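Local coordinates for protein galectin (Ovis aries, PDB 6N44) that binds beta-D-galactose, probably as part of larger glycans, and has an anti-parasitic activity in sheep for which its oligomeric assembly is critical, at residues 11-16 against 122-127; 40-45 against 92-97; 61-66 against 79-84; 27-32 against 130-135. All coordinates share one frame; numbering follows the deposited sequence.

Contact 1: 11-16 against 122-127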
loop_
_atom_site.group_PDB
_atom_site.type_symbol
_atom_site.label_atom_id
_atom_site.label_comp_id
_atom_site.label_asym_id
_atom_site.label_seq_id
_atom_site.Cartn_x
_atom_site.Cartn_y
_atom_site.Cartn_z
ATOM N N LEU A 11 -15.430 11.719 -4.013
ATOM C CA LEU A 11 -15.982 10.702 -3.129
ATOM C C LEU A 11 -15.691 9.328 -3.702
ATOM O O LEU A 11 -15.800 9.125 -4.920
ATOM C CB LEU A 11 -17.513 10.843 -2.958
ATOM C CG LEU A 11 -18.074 12.147 -2.395
ATOM C CD1 LEU A 11 -19.591 12.025 -2.322
ATOM C CD2 LEU A 11 -17.484 12.454 -1.028
ATOM N N GLN A 12 -15.369 8.375 -2.820
ATOM C CA GLN A 12 -15.203 6.986 -3.248
ATOM C C GLN A 12 -15.581 6.036 -2.122
ATOM O O GLN A 12 -14.940 6.047 -1.065
ATOM C CB GLN A 12 -13.768 6.701 -3.687
ATOM C CG GLN A 12 -13.598 5.304 -4.259
ATOM C CD GLN A 12 -12.183 5.056 -4.745
ATOM O OE1 GLN A 12 -11.573 5.929 -5.367
ATOM N NE2 GLN A 12 -11.644 3.868 -4.449
ATOM N N SER A 13 -16.584 5.191 -2.366
ATOM C CA SER A 13 -16.858 4.086 -1.457
ATOM C C SER A 13 -15.632 3.179 -1.353
ATOM O O SER A 13 -15.008 2.843 -2.363
ATOM C CB SER A 13 -18.047 3.262 -1.952
ATOM O OG SER A 13 -19.227 4.024 -2.097
ATOM N N VAL A 14 -15.302 2.758 -0.125
ATOM C CA VAL A 14 -14.138 1.909 0.143
ATOM C C VAL A 14 -14.469 0.871 1.212
ATOM O O VAL A 14 -15.377 1.049 2.025
ATOM C CB VAL A 14 -12.920 2.730 0.618
ATOM C CG1 VAL A 14 -12.422 3.690 -0.478
ATOM C CG2 VAL A 14 -13.290 3.498 1.913
ATOM N N SER A 15 -13.693 -0.223 1.214
ATOM C CA SER A 15 -13.593 -1.136 2.354
ATOM C C SER A 15 -12.118 -1.267 2.696
ATOM O O SER A 15 -11.343 -1.815 1.905
ATOM C CB SER A 15 -14.177 -2.527 2.061
ATOM O OG SER A 15 -15.463 -2.427 1.505
ATOM N N LEU A 16 -11.734 -0.786 3.868
ATOM C CA LEU A 16 -10.338 -0.823 4.238
ATOM C C LEU A 16 -9.949 -2.225 4.684
ATOM O O LEU A 16 -10.775 -3.020 5.136
ATOM C CB LEU A 16 -10.039 0.163 5.368
ATOM C CG LEU A 16 -10.358 1.640 5.109
ATOM C CD1 LEU A 16 -9.853 2.494 6.264
ATOM C CD2 LEU A 16 -9.759 2.112 3.800
ATOM N N VAL A 122 -14.843 2.330 8.288
ATOM C CA VAL A 122 -14.707 3.297 7.203
ATOM C C VAL A 122 -15.415 2.764 5.965
ATOM O O VAL A 122 -15.178 1.628 5.534
ATOM C CB VAL A 122 -13.223 3.574 6.908
ATOM C CG1 VAL A 122 -13.076 4.502 5.687
ATOM C CG2 VAL A 122 -12.520 4.150 8.131
ATOM N N LYS A 123 -16.294 3.580 5.386
ATOM C CA LYS A 123 -17.005 3.204 4.173
ATOM C C LYS A 123 -16.895 4.225 3.060
ATOM O O LYS A 123 -17.356 3.941 1.951
ATOM C CB LYS A 123 -18.502 2.990 4.457
ATOM C CG LYS A 123 -18.817 2.007 5.569
ATOM C CD LYS A 123 -18.426 0.614 5.190
ATOM C CE LYS A 123 -18.449 -0.305 6.412
ATOM N NZ LYS A 123 -17.901 -1.655 6.088
ATOM N N MET A 124 -16.326 5.404 3.314
ATOM C CA MET A 124 -16.381 6.494 2.346
ATOM C C MET A 124 -15.112 7.321 2.471
ATOM O O MET A 124 -14.801 7.831 3.555
ATOM C CB MET A 124 -17.620 7.365 2.583
ATOM C CG MET A 124 -17.717 8.574 1.677
ATOM S SD MET A 124 -17.765 8.040 -0.042
ATOM C CE MET A 124 -19.289 7.087 -0.055
ATOM N N LEU A 125 -14.393 7.443 1.369
ATOM C CA LEU A 125 -13.225 8.303 1.263
ATOM C C LEU A 125 -13.652 9.625 0.628
ATOM O O LEU A 125 -14.377 9.631 -0.367
ATOM C CB LEU A 125 -12.140 7.620 0.425
ATOM C CG LEU A 125 -10.918 8.496 0.102
ATOM C CD1 LEU A 125 -10.088 8.732 1.349
ATOM C CD2 LEU A 125 -10.063 7.882 -1.013
ATOM N N ASP A 126 -13.224 10.735 1.218
ATOM C CA ASP A 126 -13.649 12.069 0.798
ATOM C C ASP A 126 -12.404 12.934 0.735
ATOM O O ASP A 126 -11.744 13.146 1.759
ATOM C CB ASP A 126 -14.687 12.657 1.780
ATOM C CG ASP A 126 -15.181 14.066 1.396
ATOM O OD1 ASP A 126 -14.403 14.928 0.926
ATOM O OD2 ASP A 126 -16.373 14.339 1.615
ATOM N N VAL A 127 -12.075 13.415 -0.462
ATOM C CA VAL A 127 -10.915 14.264 -0.684
ATOM C C VAL A 127 -11.420 15.603 -1.200
ATOM O O VAL A 127 -12.162 15.647 -2.192
ATOM C CB VAL A 127 -9.930 13.632 -1.686
ATOM C CG1 VAL A 127 -8.732 14.557 -1.917
ATOM C CG2 VAL A 127 -9.491 12.228 -1.218
HETATM O O HOH W 1 -19.799 4.130 0.794
HETATM O O HOH W 2 -16.506 -1.168 3.676
HETATM O O HOH W 3 -13.464 -0.185 5.991
#

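Contact 2: 40-45 against 92-97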
loop_
_atom_site.group_PDB
_atom_site.type_symbol
_atom_site.label_atom_id
_atom_site.label_comp_id
_atom_site.label_asym_id
_atom_site.label_seq_id
_atom_site.Cartn_x
_atom_site.Cartn_y
_atom_site.Cartn_z
ATOM N N VAL A 40 -8.801 15.271 3.952
ATOM C CA VAL A 40 -9.095 13.891 3.556
ATOM C C VAL A 40 -9.835 13.203 4.694
ATOM O O VAL A 40 -9.316 13.108 5.813
ATOM C CB VAL A 40 -7.833 13.089 3.186
ATOM C CG1 VAL A 40 -8.219 11.658 2.779
ATOM C CG2 VAL A 40 -7.052 13.768 2.062
ATOM N N ASP A 41 -11.031 12.699 4.400
ATOM C CA ASP A 41 -11.867 12.029 5.388
ATOM C C ASP A 41 -11.954 10.550 5.040
ATOM O O ASP A 41 -12.420 10.186 3.952
ATOM C CB ASP A 41 -13.279 12.627 5.450
ATOM C CG ASP A 41 -13.333 13.933 6.239
ATOM O OD1 ASP A 41 -12.293 14.318 6.814
ATOM O OD2 ASP A 41 -14.416 14.571 6.299
ATOM N N PHE A 42 -11.515 9.712 5.968
ATOM C CA PHE A 42 -11.896 8.304 5.991
ATOM C C PHE A 42 -13.125 8.238 6.888
ATOM O O PHE A 42 -13.017 8.172 8.116
ATOM C CB PHE A 42 -10.756 7.438 6.512
ATOM C CG PHE A 42 -9.545 7.388 5.599
ATOM C CD1 PHE A 42 -8.663 8.453 5.521
ATOM C CD2 PHE A 42 -9.292 6.262 4.825
ATOM C CE1 PHE A 42 -7.537 8.387 4.687
ATOM C CE2 PHE A 42 -8.185 6.202 3.986
ATOM C CZ PHE A 42 -7.305 7.261 3.923
ATOM N N GLY A 43 -14.312 8.306 6.274
ATOM C CA GLY A 43 -15.561 8.440 6.993
ATOM C C GLY A 43 -16.427 7.187 6.927
ATOM O O GLY A 43 -16.170 6.250 6.168
ATOM N N THR A 44 -17.474 7.179 7.765
ATOM C CA THR A 44 -18.360 6.017 7.837
ATOM C C THR A 44 -19.442 6.037 6.772
ATOM O O THR A 44 -20.114 5.018 6.582
ATOM C CB THR A 44 -19.033 5.894 9.211
ATOM O OG1 THR A 44 -19.778 7.086 9.503
ATOM C CG2 THR A 44 -18.003 5.638 10.305
ATOM N N GLY A 45 -19.637 7.158 6.084
ATOM C CA GLY A 45 -20.622 7.195 5.027
ATOM C C GLY A 45 -22.048 7.033 5.496
ATOM O O GLY A 45 -22.910 6.626 4.712
ATOM N N LEU A 92 0.341 12.368 -2.056
ATOM C CA LEU A 92 -0.028 12.090 -0.678
ATOM C C LEU A 92 -0.502 10.642 -0.589
ATOM O O LEU A 92 -1.431 10.243 -1.306
ATOM C CB LEU A 92 -1.109 13.065 -0.214
ATOM C CG LEU A 92 -1.864 12.764 1.079
ATOM C CD1 LEU A 92 -0.942 12.806 2.310
ATOM C CD2 LEU A 92 -3.007 13.754 1.220
ATOM N N GLN A 93 0.137 9.860 0.283
ATOM C CA GLN A 93 -0.202 8.451 0.468
ATOM C C GLN A 93 -0.678 8.186 1.886
ATOM O O GLN A 93 -0.027 8.609 2.851
ATOM C CB GLN A 93 0.997 7.543 0.195
ATOM C CG GLN A 93 1.359 7.361 -1.255
ATOM C CD GLN A 93 2.638 6.563 -1.378
ATOM O OE1 GLN A 93 3.724 7.058 -1.039
ATOM N NE2 GLN A 93 2.516 5.298 -1.803
ATOM N N PHE A 94 -1.770 7.428 2.007
ATOM C CA PHE A 94 -2.201 6.870 3.280
ATOM C C PHE A 94 -2.066 5.363 3.213
ATOM O O PHE A 94 -2.586 4.722 2.294
ATOM C CB PHE A 94 -3.655 7.244 3.622
ATOM C CG PHE A 94 -3.883 8.717 3.781
ATOM C CD1 PHE A 94 -4.205 9.503 2.683
ATOM C CD2 PHE A 94 -3.774 9.315 5.022
ATOM C CE1 PHE A 94 -4.425 10.877 2.814
ATOM C CE2 PHE A 94 -3.988 10.689 5.174
ATOM C CZ PHE A 94 -4.319 11.474 4.062
ATOM N N LEU A 95 -1.377 4.807 4.190
ATOM C CA LEU A 95 -1.204 3.371 4.333
ATOM C C LEU A 95 -2.002 2.924 5.544
ATOM O O LEU A 95 -1.706 3.351 6.663
ATOM C CB LEU A 95 0.278 3.040 4.501
ATOM C CG LEU A 95 0.649 1.566 4.531
ATOM C CD1 LEU A 95 0.146 0.849 3.277
ATOM C CD2 LEU A 95 2.175 1.462 4.681
ATOM N N VAL A 96 -3.017 2.087 5.325
ATOM C CA VAL A 96 -3.825 1.568 6.423
ATOM C C VAL A 96 -3.219 0.243 6.887
ATOM O O VAL A 96 -3.115 -0.717 6.114
ATOM C CB VAL A 96 -5.300 1.402 6.017
ATOM C CG1 VAL A 96 -6.140 1.068 7.228
ATOM C CG2 VAL A 96 -5.817 2.674 5.344
ATOM N N LEU A 97 -2.791 0.203 8.137
ATOM C CA LEU A 97 -2.265 -1.004 8.764
ATOM C C LEU A 97 -3.165 -1.406 9.920
ATOM O O LEU A 97 -4.105 -0.696 10.270
ATOM C CB LEU A 97 -0.833 -0.803 9.266
ATOM C CG LEU A 97 0.311 -0.480 8.282
ATOM C CD1 LEU A 97 0.054 -0.982 6.862
ATOM C CD2 LEU A 97 0.780 0.955 8.282
#

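Contact 3: 61-66 against 79-84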
loop_
_atom_site.group_PDB
_atom_site.type_symbol
_atom_site.label_atom_id
_atom_site.label_comp_id
_atom_site.label_asym_id
_atom_site.label_seq_id
_atom_site.Cartn_x
_atom_site.Cartn_y
_atom_site.Cartn_z
ATOM N N GLY A 61 1.386 24.922 6.504
ATOM C CA GLY A 61 2.416 24.296 7.306
ATOM C C GLY A 61 1.949 23.454 8.475
ATOM O O GLY A 61 2.794 22.973 9.241
ATOM N N ILE A 62 0.645 23.240 8.642
ATOM C CA ILE A 62 0.107 22.601 9.836
ATOM C C ILE A 62 -0.793 21.434 9.434
ATOM O O ILE A 62 -1.688 21.591 8.600
ATOM C CB ILE A 62 -0.660 23.616 10.702
ATOM C CG1 ILE A 62 0.310 24.670 11.249
ATOM C CG2 ILE A 62 -1.409 22.930 11.821
ATOM C CD1 ILE A 62 -0.339 25.632 12.184
ATOM N N VAL A 63 -0.552 20.266 10.026
ATOM C CA VAL A 63 -1.420 19.102 9.876
ATOM C C VAL A 63 -2.205 18.931 11.167
ATOM O O VAL A 63 -1.619 18.900 12.255
ATOM C CB VAL A 63 -0.610 17.823 9.576
ATOM C CG1 VAL A 63 -1.479 16.584 9.780
ATOM C CG2 VAL A 63 0.014 17.850 8.175
ATOM N N VAL A 64 -3.521 18.784 11.058
ATOM C CA VAL A 64 -4.343 18.364 12.184
ATOM C C VAL A 64 -5.050 17.063 11.813
ATOM O O VAL A 64 -5.653 16.965 10.738
ATOM C CB VAL A 64 -5.358 19.448 12.589
ATOM C CG1 VAL A 64 -6.194 18.963 13.774
ATOM C CG2 VAL A 64 -4.633 20.748 12.923
ATOM N N MET A 65 -4.978 16.069 12.698
ATOM C CA MET A 65 -5.695 14.812 12.520
ATOM C C MET A 65 -6.589 14.565 13.724
ATOM O O MET A 65 -6.189 14.824 14.860
ATOM C CB MET A 65 -4.729 13.643 12.330
ATOM C CG MET A 65 -3.827 13.814 11.094
ATOM S SD MET A 65 -2.513 12.591 11.007
ATOM C CE MET A 65 -1.342 13.216 12.218
ATOM N N ASN A 66 -7.789 14.049 13.483
ATOM C CA ASN A 66 -8.729 13.853 14.577
ATOM C C ASN A 66 -9.758 12.810 14.176
ATOM O O ASN A 66 -9.783 12.335 13.039
ATOM C CB ASN A 66 -9.403 15.170 14.963
ATOM C CG ASN A 66 -9.728 15.241 16.437
ATOM O OD1 ASN A 66 -9.748 14.220 17.130
ATOM N ND2 ASN A 66 -9.980 16.452 16.932
ATOM N N LEU A 79 0.747 18.760 14.021
ATOM C CA LEU A 79 2.180 18.873 13.771
ATOM C C LEU A 79 2.450 19.881 12.665
ATOM O O LEU A 79 1.543 20.328 11.958
ATOM C CB LEU A 79 2.804 17.521 13.399
ATOM C CG LEU A 79 2.305 16.938 12.078
ATOM C CD1 LEU A 79 3.421 16.208 11.342
ATOM C CD2 LEU A 79 1.149 16.006 12.358
ATOM N N HIS A 80 3.728 20.228 12.524
ATOM C CA HIS A 80 4.219 21.102 11.471
ATOM C C HIS A 80 4.945 20.282 10.415
ATOM O O HIS A 80 5.654 19.326 10.738
ATOM C CB HIS A 80 5.180 22.163 12.022
ATOM C CG HIS A 80 4.564 23.071 13.038
ATOM N ND1 HIS A 80 4.274 24.393 12.776
ATOM C CD2 HIS A 80 4.189 22.852 14.321
ATOM C CE1 HIS A 80 3.748 24.948 13.852
ATOM N NE2 HIS A 80 3.684 24.034 14.805
ATOM N N THR A 81 4.774 20.662 9.154
ATOM C CA THR A 81 5.507 20.018 8.080
ATOM C C THR A 81 5.706 21.022 6.961
ATOM O O THR A 81 4.903 21.940 6.774
ATOM C CB THR A 81 4.788 18.764 7.548
ATOM O OG1 THR A 81 5.533 18.217 6.456
ATOM C CG2 THR A 81 3.395 19.108 7.060
ATOM N N GLU A 82 6.795 20.840 6.224
ATOM C CA GLU A 82 7.082 21.620 5.035
ATOM C C GLU A 82 6.825 20.830 3.759
ATOM O O GLU A 82 7.203 21.283 2.674
ATOM C CB GLU A 82 8.528 22.111 5.080
ATOM C CG GLU A 82 8.754 23.175 6.141
ATOM C CD GLU A 82 7.905 24.422 5.897
ATOM O OE1 GLU A 82 8.206 25.173 4.939
ATOM O OE2 GLU A 82 6.932 24.651 6.653
ATOM N N ALA A 83 6.163 19.674 3.870
ATOM C CA ALA A 83 6.039 18.750 2.745
ATOM C C ALA A 83 5.217 19.317 1.589
ATOM O O ALA A 83 5.480 18.984 0.429
ATOM C CB ALA A 83 5.425 17.433 3.219
ATOM N N PHE A 84 4.209 20.136 1.866
ATOM C CA PHE A 84 3.293 20.627 0.830
ATOM C C PHE A 84 3.753 21.997 0.355
ATOM O O PHE A 84 3.470 23.004 0.998
ATOM C CB PHE A 84 1.868 20.722 1.358
ATOM C CG PHE A 84 1.315 19.441 1.849
ATOM C CD1 PHE A 84 0.765 18.526 0.958
ATOM C CD2 PHE A 84 1.317 19.147 3.207
ATOM C CE1 PHE A 84 0.223 17.341 1.420
ATOM C CE2 PHE A 84 0.779 17.976 3.674
ATOM C CZ PHE A 84 0.228 17.058 2.783
HETATM O O HOH W 4 5.573 24.035 9.329
#

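Contact 4: 27-32 against 130-135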
loop_
_atom_site.group_PDB
_atom_site.type_symbol
_atom_site.label_atom_id
_atom_site.label_comp_id
_atom_site.label_asym_id
_atom_site.label_seq_id
_atom_site.Cartn_x
_atom_site.Cartn_y
_atom_site.Cartn_z
ATOM N N ASN A 27 -2.493 19.312 -6.402
ATOM C CA ASN A 27 -1.702 20.532 -6.330
ATOM C C ASN A 27 -2.539 21.616 -5.665
ATOM O O ASN A 27 -3.703 21.804 -6.032
ATOM C CB ASN A 27 -1.276 20.985 -7.728
ATOM C CG ASN A 27 -0.210 22.056 -7.695
ATOM O OD1 ASN A 27 0.076 22.647 -6.641
ATOM N ND2 ASN A 27 0.393 22.316 -8.853
ATOM N N LEU A 28 -1.947 22.332 -4.709
ATOM C CA LEU A 28 -2.673 23.393 -4.016
ATOM C C LEU A 28 -2.858 24.609 -4.915
ATOM O O LEU A 28 -1.939 25.023 -5.631
ATOM C CB LEU A 28 -1.941 23.809 -2.742
ATOM C CG LEU A 28 -1.753 22.739 -1.673
ATOM C CD1 LEU A 28 -0.619 23.152 -0.764
ATOM C CD2 LEU A 28 -3.040 22.545 -0.884
ATOM N N LEU A 29 -4.059 25.178 -4.863
ATOM C CA LEU A 29 -4.427 26.400 -5.564
ATOM C C LEU A 29 -3.942 27.632 -4.795
ATOM O O LEU A 29 -3.395 27.550 -3.690
ATOM C CB LEU A 29 -5.947 26.479 -5.748
ATOM C CG LEU A 29 -6.623 25.499 -6.717
ATOM C CD1 LEU A 29 -8.141 25.531 -6.616
ATOM C CD2 LEU A 29 -6.191 25.776 -8.140
ATOM N N SER A 30 -4.185 28.803 -5.384
ATOM C CA SER A 30 -3.965 30.095 -4.740
ATOM C C SER A 30 -5.312 30.791 -4.615
ATOM O O SER A 30 -5.614 31.716 -5.381
ATOM C CB SER A 30 -2.993 30.954 -5.542
ATOM O OG SER A 30 -1.737 30.320 -5.661
ATOM N N PRO A 31 -6.150 30.379 -3.671
ATOM C CA PRO A 31 -7.473 30.997 -3.559
ATOM C C PRO A 31 -7.381 32.459 -3.137
ATOM O O PRO A 31 -6.461 32.877 -2.423
ATOM C CB PRO A 31 -8.174 30.148 -2.493
ATOM C CG PRO A 31 -7.078 29.584 -1.691
ATOM C CD PRO A 31 -5.942 29.345 -2.647
ATOM N N PHE A 32 -8.345 33.241 -3.627
ATOM C CA PHE A 32 -8.490 34.654 -3.299
ATOM C C PHE A 32 -8.587 34.842 -1.789
ATOM O O PHE A 32 -9.545 34.377 -1.166
ATOM C CB PHE A 32 -9.735 35.221 -4.006
ATOM C CG PHE A 32 -9.829 36.736 -4.001
ATOM C CD1 PHE A 32 -8.745 37.519 -3.614
ATOM C CD2 PHE A 32 -11.013 37.374 -4.385
ATOM C CE1 PHE A 32 -8.839 38.912 -3.613
ATOM C CE2 PHE A 32 -11.122 38.773 -4.383
ATOM C CZ PHE A 32 -10.028 39.539 -4.002
ATOM N N ASP A 130 -8.752 23.358 -1.375
ATOM C CA ASP A 130 -8.325 24.291 -2.416
ATOM C C ASP A 130 -7.237 23.636 -3.268
ATOM O O ASP A 130 -6.051 23.971 -3.207
ATOM C CB ASP A 130 -7.856 25.585 -1.771
ATOM C CG ASP A 130 -8.894 26.143 -0.838
ATOM O OD1 ASP A 130 -9.935 26.615 -1.355
ATOM O OD2 ASP A 130 -8.693 26.068 0.395
ATOM N N ILE A 131 -7.668 22.670 -4.086
ATOM C CA ILE A 131 -6.734 21.818 -4.808
ATOM C C ILE A 131 -7.240 21.549 -6.217
ATOM O O ILE A 131 -8.445 21.565 -6.484
ATOM C CB ILE A 131 -6.502 20.472 -4.065
ATOM C CG1 ILE A 131 -7.818 19.714 -3.901
ATOM C CG2 ILE A 131 -5.864 20.692 -2.700
ATOM C CD1 ILE A 131 -7.644 18.301 -3.336
ATOM N N VAL A 132 -6.301 21.291 -7.121
ATOM C CA VAL A 132 -6.588 20.567 -8.352
ATOM C C VAL A 132 -6.205 19.110 -8.111
ATOM O O VAL A 132 -5.036 18.797 -7.845
ATOM C CB VAL A 132 -5.849 21.157 -9.561
ATOM C CG1 VAL A 132 -6.159 20.328 -10.818
ATOM C CG2 VAL A 132 -6.275 22.611 -9.780
ATOM N N LEU A 133 -7.201 18.230 -8.168
ATOM C CA LEU A 133 -7.033 16.814 -7.868
ATOM C C LEU A 133 -6.912 16.060 -9.187
ATOM O O LEU A 133 -7.832 16.105 -10.011
ATOM C CB LEU A 133 -8.222 16.298 -7.059
ATOM C CG LEU A 133 -8.247 14.802 -6.725
ATOM C CD1 LEU A 133 -7.140 14.448 -5.743
ATOM C CD2 LEU A 133 -9.603 14.414 -6.161
ATOM N N THR A 134 -5.783 15.390 -9.400
ATOM C CA THR A 134 -5.600 14.711 -10.679
ATOM C C THR A 134 -5.851 13.212 -10.620
ATOM O O THR A 134 -6.352 12.655 -11.600
ATOM C CB THR A 134 -4.196 14.973 -11.266
ATOM O OG1 THR A 134 -3.181 14.483 -10.385
ATOM C CG2 THR A 134 -3.985 16.452 -11.485
ATOM N N SER A 135 -5.544 12.538 -9.509
ATOM C CA SER A 135 -5.851 11.112 -9.431
ATOM C C SER A 135 -5.969 10.680 -7.979
ATOM O O SER A 135 -5.376 11.277 -7.077
ATOM C CB SER A 135 -4.803 10.247 -10.139
ATOM O OG SER A 135 -3.517 10.456 -9.590
#

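Contact 1: 11-16 against 122-127
L11, V14 and L125 lose the most surface where strand 10-13 lies antiparallel to the start of strand 124-129. Strand 10-13 is an outermost strand, within the chain, of the six-stranded sheet of the galectin sandwich. Q12 and L125 are the hydrogen-bonded pair: Q12 N donates to L125 O at 2.9 Å, and L125 N to Q12 O at 2.9 Å. V14 N continues the ladder to K123 O at 3.2 Å. The bond is nearly straight at the hydrogen, but the donor sits 64° above the carbonyl plane, not on a lone pair. A water bonded to S13 OG also donates to K123 O. On their strand's far side, K123 and M124 both face G43 in a classic beta bulge.

L11 shares a face with S13, M124 and D126. With its CG anti to the carbonyl carbon (chi1 -59°), L11 lies side by side with D126, L11 CD2 3.4 Å from D126 OD2. That carboxylate salt-bridges R128. V14 divides its branches: CG1 rests on L125 CB at 4.0 Å, and CG2 meets V122 CG1 at 3.9 Å. L16 CD1 closes on V122 CB at 3.6 Å. L125 continues inward to V22 and V136. V14, L16, V122 and L125 turn hydrocarbon to the interior, beside the Q12 amide bonded to Y10, while the L11 and D126 face mixes apolar contact with charge and water.

Contact 2: 40-45 against 92-97
The hydrophobic core of the galectin beta sandwich is the setting here. Strand 37-43 of the six-stranded sheet faces strand 90-97 of the five-stranded sheet. The local strand axes are 11.0 Å apart, too far for backbone pairing, and diverge by 22°; the sheets meet here through side chains. All five touching residues are buried.

F42 and F94 carry the contact. They form a T-shaped (edge-to-face) pair, with ring centroids 5.2 Å apart and planes at 71°. The edge of F42 comes over one face of F94, nearer its rim than its middle. F42 CZ also reaches F94 CB at 3.7 Å. Both side chains leave their strands toward the other sheet; F42 has CG anti to its carbonyl carbon (chi1 -67°).

V40 comes from the opposite direction to F94, with V40 CG1 3.9 Å from F94 CE1, obliquely to the ring. F56 adds a second edge-to-face partner to F94, and Y101 meets the F42 ring.

D41, Q93 and L95, which alternate with these, take no part in the pairing between the sheets. D41 makes a salt bridge to R55, a residue that binds galactose in this protein. On the other sheet, Q93 NE2 bonds C19 O of the second subunit, and L95 packs on L95 of that subunit. At the ends of the contact, V40 CG2 lies 4.1 Å from L92 CD2, and F42 CE2 is 4.5 Å from V96 CG2.

Contact 3: 61-66 against 79-84
L79 lays its isobutyl group alongside V63, both side chains pointing the same way. L79 CD2 is 3.7 Å from V63 CG1. L79 CD2 also meets M65 CE at 3.7 Å, because the bend at the end of the M65 chain (chi3 -77°) brings CE across to it. Behind this cluster, M65 packs on F54 and F56, while L79 touches C111.

Strands 62-69 and 72-80 form a beta hairpin at one margin of the six-stranded galectin sheet. V63 and L79 are its hydrogen-bonded pair here. V63 N donates to L79 O at 2.9 Å, and L79 N returns a bond to V63 O at 3.0 Å, in the carbonyl plane. Farther along the hairpin, N66 belongs to the galactose site, and its ND2 bonds G74 O.

Beyond H80 the strand gives way to a turn. T81 N still reaches G61 O at 3.0 Å, from 42° above the carbonyl plane. T81 CG2 touches V63 CG2 at 3.8 Å. T81 OG1 accepts from A83 N at 3.0 Å, an ST turn.

Contact 4: 27-32 against 130-135
D130 O takes an almost straight hydrogen bond from L29 N, 2.9 Å long with 177° at the hydrogen. The donor stands 37° above the carbonyl plane, and L28 CA adds a longer CH contact to the same oxygen. This is the end of an antiparallel pairing in the five-stranded sheet of the galectin beta sandwich, where strand 131-138 is an outermost strand within the chain. N27 and V132 form the hydrogen-bonded pair next to it. V132 N donates to N27 O at 2.9 Å, and N27 N to V132 O at 3.0 Å.

L28 and I131 share the buried face, with L28 CD2 3.8 Å from I131 CG2. L29 leaves the strand and turns its branches back over the partner. L29 CD1 lies 3.8 Å from I131 N, and L29 CD2 meets V132 CG2 at 3.6 Å, the L29 and V132 side chains crossing at about a right angle.

Farther along strand 131-138, T134 and S135 both face K25, a classic beta bulge. At the other end, D130 OD2 bonds E37 N, at the start of strand 37-43 in the other sheet. The P31 and D130 side chains also cross at about a right angle, with P31 CG 4.0 Å from D130 CG.

Overall arrangement
From the N terminus, contact 1 comes first: 11-16 pairs with 122-127 and closes a loop of 105 residues. Contact 4 begins next, at 27-32, and ends at 130-135, so contacts 1 and 4 cross along the chain. Contact 2 nests within both loops, and contact 3 lies within contact 2. Contacts 1 and 3 join strands of the six-stranded sheet, on opposite sides of the chain's centre. Contact 4 joins strands of the five-stranded sheet, and contact 2 ties the sheets face to face. D126 O and D41 N, 2.8 Å apart, probably bond contact 1 to contact 2. F84 packs on L28 between contacts 3 and 4, and V127 on L133 between contacts 1 and 4.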